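Local coordinates for protein 2-dehydropantoate 2-reductase, putative (Enterococcus faecalis, PDB 2EW2) that probably catalyses the NADPH-dependent reduction of 2-dehydropantoate (ketopantoate) to (R)-pantoate, a step in the biosynthesis of pantothenate, at residues B[30-35]-B[95-100]; B[104-109]-B[115-120]; B[151-156]-B[165-170]; B[230-235]-B[283-288]. All coordinates share one frame; numbering follows the deposited sequence.

Interaction 1: B[30-35]-B[95-100]; sequences TLIDQW and QPMITE
A 2.9 Å bond from Ile-98 N to Gln-95 O closes the short 3-10 turn that carries Met-97, present here as selenomethionine, whose side chain crosses over to Ile-32 and Thr-30. No hydrogen bond joins the two segments; the link is a small apolar one. Ile-32 CD1 packs against the selenium of Met-97 at 3.8 Å, the two chains running past each other in opposing senses. The Met-97 chain bends about its CG-SE bond (chi3 83°), which swings CE toward Thr-30 CG2, 4.2 Å away. Thr-30 and Ile-32, two residues apart on the strand, both direct their CB toward the turn. After Ile-32 the chain leaves the strand in an Asx turn, with Asp-33 OD1 accepting from Trp-35 N at 3.0 Å, and Asp-33 OD2 takes a bond from Ala-11 N in the probable Rossmann-type glycine-rich loop. All three touching residues are buried. Helix 84-94 closes over Ile-32 through Met-90 and Ile-94, while strand 28-32 lies in the parallel part of the main sheet, between strands 5-9 and 62-63.

Interaction 2: B[104-109]-B[115-120]; sequences VLCLLN and DVLEKY
The beta-alpha-beta unit of strand 103-106, helix 114-117 and strand 126-131, part of the Rossmann-type domain, includes a contact in which Leu-117 of the helix rests on Val-104 and Cys-106 of the first strand. One methyl does the touching. Leu-117 CD1 comes within 3.7 Å of Cys-106 CB and 4.0 Å of Cys-106 SG, and it also reaches Val-104 CG2 at 4.0 Å and Val-104 CG1 at 4.1 Å. It therefore lies across both residues, which share one face of the strand, whereas the CB of Leu-105 between them points away. An outstretched Leu-117 (chi1 -65°, chi2 172°) spans the gap of 8.0 Å between the CA atoms of Val-104 and Leu-117. From Val-116 to Tyr-120 the backbone bonds reach three residues back, Tyr-120 N to Leu-117 O at 2.8 Å being the shorter, and Lys-119 CB lies over the centre of the Tyr-120 ring. Phe-91 of helix 84-94 and Ile-126 of the next strand each touch both Val-104 and Leu-117, enclosing the same apolar patch. With no hydrogen bond between the segments, and with Cys-106 meeting Leu-117 through CB and SG as packing surface, this contact rests on van der Waals packing and the burial of apolar surface.

Interaction 3: B[151-156]-B[165-170]; sequences IELENI and LEVVDV
Leu-153 projects from strand 151-155 onto Val-167 and Val-168 of helix 161-173, within a beta-alpha-beta unit whose second strand, 178-180, runs parallel beside the first at one end of the main sheet. The tight part is a leucine fork set against two neighbouring valines. Its CD2 branch approaches Val-167 CG1 at 3.9 Å, and its CD1 branch approaches Val-168 CG2 at 4.0 Å. That valine methyl also lies 4.1 Å from Leu-153 CD2, so it serves both branches. Leu-153 holds CG between its backbone N and carbonyl carbon (chi1 65°), a sterically close setting that, with chi2 at 88°, turns both methyls to the helix. Ala-164 of the helix adds a further touch on Leu-153, Leu-127 lies against Val-167, and Pro-178 against Val-168.

The loose side lies at the exposed Leu-165 and Asp-169: the CB of Leu-165 points away from the strand and its side-chain end turns back without making contact, while Asp-169 stays farther off. The backbone there is ordinary helix, with Asp-169 N bonded to Leu-165 O. No hydrogen bond crosses between the segments, and the contact reaches even to the branch point of the leucine, Leu-153 CG standing 4.1 Å from Val-168 CG2.

Interaction 4: B[230-235]-B[283-288]; sequences AAVAEK and GAVWRK
Segments 230-235 and 283-288, on helices 218-235 and 282-292, come nearest at Val-232 and Val-285, whose CA atoms are 6.7 Å apart, a near approach within the all-helical C-terminal part of the ketopantoate reductase fold. Val-232 is the residue that bridges them. Its CB points at the other helix, and its two methyls divide the work between Val-285 and Lys-288, residues nearly one turn apart. CG1 of Val-232, anti to its own backbone N (chi1 174°), presses on Lys-288 CB at 3.5 Å and meets Lys-288 CD at 4.0 Å, so the valine lies across the lysine's aliphatic shaft at about a right angle. On the other branch, Val-232 CG2 packs against Val-285 CG1 at 3.9 Å, the two side chains passing at a slant.

Lys-288 thus has a double character. Its hydrocarbon is buried against Val-232 and Trp-189, the indole of helix 184-195 that also touches Val-232, while the extended chain turns only at its last torsion (chi4 -70°). There the ammonium group meets carboxylates of Glu-236, Glu-114 and Asp-115 in salt bridges, a setting that would be expected to keep the lysine charged. No hydrogen bond crosses between the segments; the nearest approach to a polar atom of the facing backbone by the valine is from Val-232 CG2 to Val-285 O, at 3.9 Å.

How the interactions relate
Interactions 1, 2 and 3 all reach the same eight-stranded sheet and follow one another along the chain. Interactions 1 and 2, with centres 13 Å apart, touch where Gln-95 CD packs on Tyr-120 CD2 at 3.5 Å. Interaction 2 meets interaction 3 over the intervening strand 126-131, through Leu-105 CD1 and Leu-153 CB, 3.8 Å apart. Interaction 4 belongs to the C-terminal family region, yet is tied to interaction 2 by charge: Asp-115 OD2 forms salt bridges with Lys-288 NZ (3.0 Å) and Arg-287 NH1 (3.1 Å). Interactions 1 and 4 lie farthest apart, their centres 29 Å from each other. All four are remote from Glu-311, a magnesium ligand in a crystal structure of this protein.

Interaction 1: B[30-35]-B[95-100]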
# COMPACT_ATOMS: atom_id res chain seq x y z
N THR B 30 -4.46 39.89 20.67
CA THR B 30 -5.57 39.13 21.21
C THR B 30 -5.28 37.62 21.14
O THR B 30 -4.81 37.12 20.11
CB THR B 30 -6.87 39.44 20.44
OG1 THR B 30 -7.10 40.86 20.46
CG2 THR B 30 -8.08 38.71 21.06
N LEU B 31 -5.58 36.91 22.22
CA LEU B 31 -5.36 35.47 22.27
C LEU B 31 -6.66 34.71 22.03
O LEU B 31 -7.71 35.08 22.55
CB LEU B 31 -4.78 35.07 23.63
CG LEU B 31 -3.53 35.81 24.11
CD1 LEU B 31 -3.22 35.44 25.58
CD2 LEU B 31 -2.33 35.51 23.20
N ILE B 32 -6.59 33.65 21.23
CA ILE B 32 -7.73 32.77 21.03
C ILE B 32 -7.31 31.35 21.39
O ILE B 32 -6.31 30.85 20.88
CB ILE B 32 -8.26 32.85 19.57
CG1 ILE B 32 -8.63 34.30 19.22
CG2 ILE B 32 -9.46 31.94 19.38
CD1 ILE B 32 -8.35 34.64 17.81
N ASP B 33 -8.09 30.72 22.26
CA ASP B 33 -7.70 29.40 22.79
C ASP B 33 -8.91 28.60 23.22
O ASP B 33 -9.90 29.16 23.67
CB ASP B 33 -6.76 29.56 23.98
CG ASP B 33 -5.89 28.34 24.20
OD1 ASP B 33 -6.25 27.53 25.06
OD2 ASP B 33 -4.86 28.18 23.48
N GLN B 34 -8.78 27.28 23.15
CA GLN B 34 -9.87 26.35 23.41
C GLN B 34 -9.88 25.78 24.83
O GLN B 34 -10.79 25.03 25.20
CB GLN B 34 -9.84 25.22 22.36
CG GLN B 34 -9.82 25.76 20.91
CD GLN B 34 -9.73 24.68 19.85
OE1 GLN B 34 -8.78 24.65 19.06
NE2 GLN B 34 -10.71 23.79 19.83
N TRP B 35 -8.88 26.16 25.64
CA TRP B 35 -8.69 25.58 26.98
C TRP B 35 -9.30 26.47 28.06
O TRP B 35 -8.75 27.53 28.36
CB TRP B 35 -7.20 25.32 27.24
CG TRP B 35 -6.89 24.57 28.51
CD1 TRP B 35 -7.73 23.74 29.20
CD2 TRP B 35 -5.64 24.56 29.22
NE1 TRP B 35 -7.09 23.23 30.30
CE2 TRP B 35 -5.81 23.71 30.34
CE3 TRP B 35 -4.40 25.18 29.02
CZ2 TRP B 35 -4.78 23.47 31.26
CZ3 TRP B 35 -3.37 24.95 29.95
CH2 TRP B 35 -3.58 24.09 31.05
N GLN B 95 -13.38 33.67 11.74
CA GLN B 95 -13.83 34.45 10.57
C GLN B 95 -14.32 35.88 10.85
O GLN B 95 -13.96 36.77 10.09
CB GLN B 95 -14.92 33.71 9.80
CG GLN B 95 -14.37 32.71 8.84
CD GLN B 95 -15.44 32.14 7.94
OE1 GLN B 95 -15.45 32.41 6.75
NE2 GLN B 95 -16.35 31.36 8.52
N PRO B 96 -15.15 36.10 11.89
CA PRO B 96 -15.55 37.50 12.15
C PRO B 96 -14.38 38.49 12.32
O PRO B 96 -14.58 39.70 12.17
CB PRO B 96 -16.38 37.41 13.44
CG PRO B 96 -16.89 36.00 13.46
CD PRO B 96 -15.79 35.17 12.85
N MSE B 97 -13.18 37.99 12.59
CA MSE B 97 -12.02 38.87 12.80
C MSE B 97 -11.22 39.08 11.53
O MSE B 97 -10.25 39.84 11.52
CB MSE B 97 -11.12 38.33 13.92
CG MSE B 97 -11.86 38.19 15.23
SE MSE B 97 -10.68 37.41 16.61
CE MSE B 97 -9.75 39.04 17.19
N ILE B 98 -11.64 38.41 10.46
CA ILE B 98 -10.94 38.44 9.19
C ILE B 98 -11.62 39.41 8.22
O ILE B 98 -12.84 39.39 8.08
CB ILE B 98 -10.88 37.01 8.54
CG1 ILE B 98 -10.15 36.04 9.47
CG2 ILE B 98 -10.20 37.05 7.16
CD1 ILE B 98 -10.30 34.54 9.08
N THR B 99 -10.83 40.27 7.58
CA THR B 99 -11.28 41.04 6.42
C THR B 99 -10.44 40.62 5.21
O THR B 99 -9.52 39.79 5.34
CB THR B 99 -11.13 42.56 6.62
OG1 THR B 99 -9.75 42.95 6.48
CG2 THR B 99 -11.65 43.01 7.98
N GLU B 100 -10.72 41.26 4.07
CA GLU B 100 -9.95 41.11 2.85
C GLU B 100 -8.49 41.47 3.05
O GLU B 100 -7.64 41.00 2.30
CB GLU B 100 -10.53 42.00 1.74
CG GLU B 100 -11.13 43.31 2.28
CD GLU B 100 -11.23 44.40 1.24
OE1 GLU B 100 -11.42 44.08 0.04
OE2 GLU B 100 -11.11 45.59 1.64

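Interaction 2: B[104-109]-B[115-120]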
# COMPACT_ATOMS: atom_id res chain seq x y z
N VAL B 104 -2.54 35.62 7.29
CA VAL B 104 -2.28 34.58 8.29
C VAL B 104 -0.83 34.08 8.12
O VAL B 104 -0.33 33.90 6.98
CB VAL B 104 -3.32 33.40 8.21
CG1 VAL B 104 -3.34 32.80 6.80
CG2 VAL B 104 -3.00 32.29 9.24
N LEU B 105 -0.15 33.90 9.24
CA LEU B 105 1.17 33.29 9.28
C LEU B 105 0.99 31.92 9.91
O LEU B 105 0.72 31.80 11.11
CB LEU B 105 2.18 34.11 10.09
CG LEU B 105 3.55 33.43 10.33
CD1 LEU B 105 4.30 33.15 9.01
CD2 LEU B 105 4.42 34.22 11.31
N CYS B 106 1.14 30.88 9.10
CA CYS B 106 0.95 29.52 9.56
C CYS B 106 2.26 28.99 10.11
O CYS B 106 3.24 28.91 9.38
CB CYS B 106 0.45 28.63 8.43
SG CYS B 106 0.10 26.93 8.97
N LEU B 107 2.26 28.65 11.40
CA LEU B 107 3.47 28.12 12.05
C LEU B 107 3.40 26.62 12.36
O LEU B 107 4.28 26.10 13.03
CB LEU B 107 3.82 28.90 13.31
CG LEU B 107 4.13 30.39 13.09
CD1 LEU B 107 4.54 31.03 14.41
CD2 LEU B 107 5.23 30.55 12.07
N LEU B 108 2.39 25.94 11.84
CA LEU B 108 2.18 24.52 12.11
C LEU B 108 3.26 23.66 11.47
O LEU B 108 3.78 24.00 10.42
CB LEU B 108 0.83 24.06 11.57
CG LEU B 108 -0.42 24.15 12.45
CD1 LEU B 108 -0.78 25.58 12.88
CD2 LEU B 108 -1.58 23.50 11.71
N ASN B 109 3.57 22.54 12.11
CA ASN B 109 4.33 21.48 11.46
C ASN B 109 3.48 20.85 10.38
O ASN B 109 2.24 20.75 10.49
CB ASN B 109 4.75 20.42 12.46
CG ASN B 109 5.77 20.93 13.44
OD1 ASN B 109 6.80 21.47 13.04
ND2 ASN B 109 5.50 20.77 14.73
N ASP B 115 -4.40 24.96 2.43
CA ASP B 115 -5.64 24.53 1.78
C ASP B 115 -6.84 24.68 2.70
O ASP B 115 -7.93 24.93 2.26
CB ASP B 115 -5.51 23.10 1.26
CG ASP B 115 -4.38 22.94 0.23
OD1 ASP B 115 -4.04 23.94 -0.44
OD2 ASP B 115 -3.83 21.82 0.10
N VAL B 116 -6.62 24.53 4.01
CA VAL B 116 -7.69 24.82 4.97
C VAL B 116 -7.83 26.34 5.13
O VAL B 116 -8.94 26.88 5.08
CB VAL B 116 -7.40 24.16 6.36
CG1 VAL B 116 -8.20 24.83 7.46
CG2 VAL B 116 -7.70 22.67 6.33
N LEU B 117 -6.69 27.02 5.31
CA LEU B 117 -6.67 28.45 5.61
C LEU B 117 -7.32 29.26 4.50
O LEU B 117 -8.05 30.21 4.78
CB LEU B 117 -5.23 28.94 5.90
CG LEU B 117 -4.55 28.37 7.15
CD1 LEU B 117 -3.07 28.76 7.27
CD2 LEU B 117 -5.32 28.77 8.42
N GLU B 118 -7.10 28.86 3.25
CA GLU B 118 -7.62 29.63 2.10
C GLU B 118 -9.16 29.64 2.01
O GLU B 118 -9.73 30.45 1.28
CB GLU B 118 -6.96 29.21 0.78
CG GLU B 118 -7.53 27.96 0.13
CD GLU B 118 -6.76 27.53 -1.12
OE1 GLU B 118 -6.13 28.41 -1.78
OE2 GLU B 118 -6.79 26.30 -1.45
N LYS B 119 -9.82 28.77 2.77
CA LYS B 119 -11.27 28.82 2.90
C LYS B 119 -11.73 30.05 3.67
O LYS B 119 -12.87 30.49 3.51
CB LYS B 119 -11.77 27.56 3.62
CG LYS B 119 -11.53 26.27 2.87
CD LYS B 119 -12.54 25.22 3.30
CE LYS B 119 -12.15 24.58 4.60
NZ LYS B 119 -13.26 23.72 5.12
N TYR B 120 -10.84 30.61 4.50
CA TYR B 120 -11.21 31.62 5.47
C TYR B 120 -10.46 32.93 5.28
O TYR B 120 -10.96 33.99 5.65
CB TYR B 120 -11.00 31.07 6.89
CG TYR B 120 -11.73 29.76 7.10
CD1 TYR B 120 -11.04 28.57 7.32
CD2 TYR B 120 -13.12 29.71 7.01
CE1 TYR B 120 -11.72 27.37 7.51
CE2 TYR B 120 -13.80 28.51 7.17
CZ TYR B 120 -13.10 27.35 7.43
OH TYR B 120 -13.78 26.16 7.60

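Interaction 3: B[151-156]-B[165-170]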
# COMPACT_ATOMS: atom_id res chain seq x y z
N ILE B 151 12.49 33.07 13.77
CA ILE B 151 11.37 32.66 12.95
C ILE B 151 11.75 32.97 11.52
O ILE B 151 12.16 34.10 11.23
CB ILE B 151 10.06 33.40 13.34
CG1 ILE B 151 9.70 33.15 14.80
CG2 ILE B 151 8.85 32.96 12.43
CD1 ILE B 151 8.43 33.82 15.25
N GLU B 152 11.66 31.98 10.64
CA GLU B 152 11.81 32.20 9.21
C GLU B 152 10.40 32.18 8.61
O GLU B 152 9.57 31.37 9.03
CB GLU B 152 12.69 31.10 8.59
CG GLU B 152 14.13 31.04 9.15
CD GLU B 152 15.00 30.01 8.44
OE1 GLU B 152 14.49 28.93 8.05
OE2 GLU B 152 16.21 30.30 8.24
N LEU B 153 10.11 33.09 7.68
CA LEU B 153 8.79 33.12 7.06
C LEU B 153 8.86 33.46 5.58
O LEU B 153 9.87 33.97 5.08
CB LEU B 153 7.83 34.07 7.80
CG LEU B 153 8.13 35.57 7.82
CD1 LEU B 153 7.53 36.29 6.59
CD2 LEU B 153 7.60 36.18 9.09
N GLU B 154 7.79 33.13 4.87
CA GLU B 154 7.73 33.30 3.42
C GLU B 154 6.26 33.46 3.04
O GLU B 154 5.43 32.75 3.56
CB GLU B 154 8.32 32.05 2.72
CG GLU B 154 8.41 32.21 1.23
CD GLU B 154 9.02 31.03 0.48
OE1 GLU B 154 9.31 29.95 1.05
OE2 GLU B 154 9.22 31.22 -0.75
N ASN B 155 5.96 34.41 2.16
CA ASN B 155 4.64 34.50 1.52
C ASN B 155 4.49 33.36 0.52
O ASN B 155 5.44 33.04 -0.20
CB ASN B 155 4.46 35.83 0.76
CG ASN B 155 5.62 36.12 -0.17
OD1 ASN B 155 5.45 36.27 -1.38
ND2 ASN B 155 6.82 36.21 0.39
N ILE B 156 3.31 32.77 0.47
CA ILE B 156 3.04 31.71 -0.48
C ILE B 156 2.74 32.26 -1.86
O ILE B 156 3.15 31.67 -2.86
CB ILE B 156 1.88 30.80 0.00
CG1 ILE B 156 2.30 30.10 1.30
CG2 ILE B 156 1.46 29.81 -1.12
CD1 ILE B 156 1.26 29.14 1.86
N LEU B 165 7.29 41.27 4.43
CA LEU B 165 8.40 42.12 4.85
C LEU B 165 8.02 43.00 6.04
O LEU B 165 8.83 43.20 6.96
CB LEU B 165 8.95 42.94 3.67
CG LEU B 165 9.69 42.13 2.59
CD1 LEU B 165 10.17 43.04 1.46
CD2 LEU B 165 10.86 41.37 3.17
N GLU B 166 6.78 43.48 6.02
CA GLU B 166 6.21 44.29 7.10
C GLU B 166 6.07 43.49 8.40
O GLU B 166 6.32 44.01 9.49
CB GLU B 166 4.87 44.89 6.65
CG GLU B 166 5.06 46.10 5.73
CD GLU B 166 3.82 46.49 4.91
OE1 GLU B 166 2.70 46.00 5.20
OE2 GLU B 166 3.98 47.30 3.97
N VAL B 167 5.66 42.23 8.28
CA VAL B 167 5.61 41.30 9.42
C VAL B 167 7.01 41.05 9.99
O VAL B 167 7.16 41.08 11.20
CB VAL B 167 4.95 39.96 9.04
CG1 VAL B 167 5.09 38.94 10.19
CG2 VAL B 167 3.48 40.18 8.69
N VAL B 168 8.00 40.82 9.13
CA VAL B 168 9.42 40.70 9.57
C VAL B 168 9.84 41.92 10.41
O VAL B 168 10.38 41.76 11.49
CB VAL B 168 10.38 40.48 8.38
CG1 VAL B 168 11.88 40.62 8.82
CG2 VAL B 168 10.16 39.11 7.74
N ASP B 169 9.58 43.12 9.90
CA ASP B 169 9.86 44.37 10.62
C ASP B 169 9.21 44.40 12.00
O ASP B 169 9.87 44.70 13.01
CB ASP B 169 9.39 45.58 9.80
CG ASP B 169 10.23 45.82 8.57
OD1 ASP B 169 11.36 45.27 8.48
OD2 ASP B 169 9.77 46.57 7.67
N VAL B 170 7.92 44.10 12.05
CA VAL B 170 7.18 44.01 13.32
C VAL B 170 7.80 43.00 14.30
O VAL B 170 8.06 43.33 15.48
CB VAL B 170 5.68 43.69 13.09
CG1 VAL B 170 4.98 43.45 14.43
CG2 VAL B 170 5.01 44.87 12.33

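Interaction 4: B[230-235]-B[283-288]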
# COMPACT_ATOMS: atom_id res chain seq x y z
N ALA B 230 7.22 15.05 -5.17
CA ALA B 230 7.80 15.97 -6.16
C ALA B 230 6.85 16.38 -7.28
O ALA B 230 6.82 17.55 -7.68
CB ALA B 230 9.08 15.40 -6.75
N ALA B 231 6.07 15.42 -7.80
CA ALA B 231 5.10 15.70 -8.86
C ALA B 231 4.06 16.75 -8.45
O ALA B 231 3.75 17.64 -9.25
CB ALA B 231 4.41 14.41 -9.34
N VAL B 232 3.56 16.64 -7.22
CA VAL B 232 2.58 17.57 -6.67
C VAL B 232 3.23 18.92 -6.26
O VAL B 232 2.68 20.01 -6.57
CB VAL B 232 1.84 16.93 -5.46
CG1 VAL B 232 0.94 17.92 -4.79
CG2 VAL B 232 1.07 15.67 -5.90
N ALA B 233 4.39 18.87 -5.60
CA ALA B 233 5.11 20.10 -5.24
C ALA B 233 5.37 20.96 -6.48
O ALA B 233 5.22 22.18 -6.45
CB ALA B 233 6.42 19.80 -4.53
N GLU B 234 5.77 20.30 -7.56
CA GLU B 234 6.02 20.96 -8.83
C GLU B 234 4.85 21.84 -9.29
O GLU B 234 5.07 22.93 -9.82
CB GLU B 234 6.37 19.91 -9.89
CG GLU B 234 7.04 20.47 -11.13
CD GLU B 234 6.03 20.94 -12.18
OE1 GLU B 234 6.45 21.66 -13.13
OE2 GLU B 234 4.83 20.59 -12.06
N LYS B 235 3.62 21.38 -9.07
CA LYS B 235 2.42 22.14 -9.41
C LYS B 235 2.30 23.44 -8.61
O LYS B 235 1.61 24.36 -9.03
CB LYS B 235 1.15 21.31 -9.19
CG LYS B 235 1.11 20.02 -9.99
CD LYS B 235 1.36 20.26 -11.47
CE LYS B 235 1.14 18.99 -12.25
NZ LYS B 235 1.60 19.14 -13.63
N GLY B 283 -1.52 11.96 3.25
CA GLY B 283 -2.91 12.36 2.99
C GLY B 283 -3.01 13.73 2.32
O GLY B 283 -3.88 13.96 1.50
N ALA B 284 -2.08 14.61 2.64
CA ALA B 284 -2.03 15.97 2.10
C ALA B 284 -1.57 15.98 0.64
O ALA B 284 -2.16 16.66 -0.20
CB ALA B 284 -1.13 16.81 2.97
N VAL B 285 -0.55 15.17 0.32
CA VAL B 285 -0.11 14.98 -1.07
C VAL B 285 -1.26 14.41 -1.91
O VAL B 285 -1.50 14.82 -3.05
CB VAL B 285 1.11 14.00 -1.14
CG1 VAL B 285 1.55 13.79 -2.56
CG2 VAL B 285 2.26 14.52 -0.31
N TRP B 286 -1.95 13.43 -1.34
CA TRP B 286 -3.07 12.77 -2.00
C TRP B 286 -4.21 13.79 -2.27
O TRP B 286 -4.70 13.89 -3.40
CB TRP B 286 -3.53 11.57 -1.15
CG TRP B 286 -4.69 10.76 -1.68
CD1 TRP B 286 -5.15 10.71 -2.97
CD2 TRP B 286 -5.51 9.86 -0.92
NE1 TRP B 286 -6.23 9.84 -3.05
CE2 TRP B 286 -6.47 9.31 -1.80
CE3 TRP B 286 -5.54 9.47 0.43
CZ2 TRP B 286 -7.44 8.39 -1.38
CZ3 TRP B 286 -6.50 8.55 0.85
CH2 TRP B 286 -7.44 8.03 -0.05
N ARG B 287 -4.60 14.55 -1.25
CA ARG B 287 -5.62 15.61 -1.43
C ARG B 287 -5.22 16.60 -2.54
O ARG B 287 -6.00 16.88 -3.46
CB ARG B 287 -5.89 16.34 -0.11
CG ARG B 287 -7.05 17.34 -0.17
CD ARG B 287 -7.14 18.21 1.09
NE ARG B 287 -5.95 19.05 1.26
CZ ARG B 287 -5.05 18.89 2.23
NH1 ARG B 287 -3.99 19.70 2.30
NH2 ARG B 287 -5.20 17.93 3.14
N LYS B 288 -3.99 17.10 -2.49
CA LYS B 288 -3.51 18.04 -3.52
C LYS B 288 -3.47 17.41 -4.91
O LYS B 288 -3.90 18.02 -5.88
CB LYS B 288 -2.13 18.57 -3.18
CG LYS B 288 -2.10 19.53 -1.98
CD LYS B 288 -0.64 19.90 -1.64
CE LYS B 288 -0.59 20.96 -0.51
NZ LYS B 288 -1.09 22.32 -0.95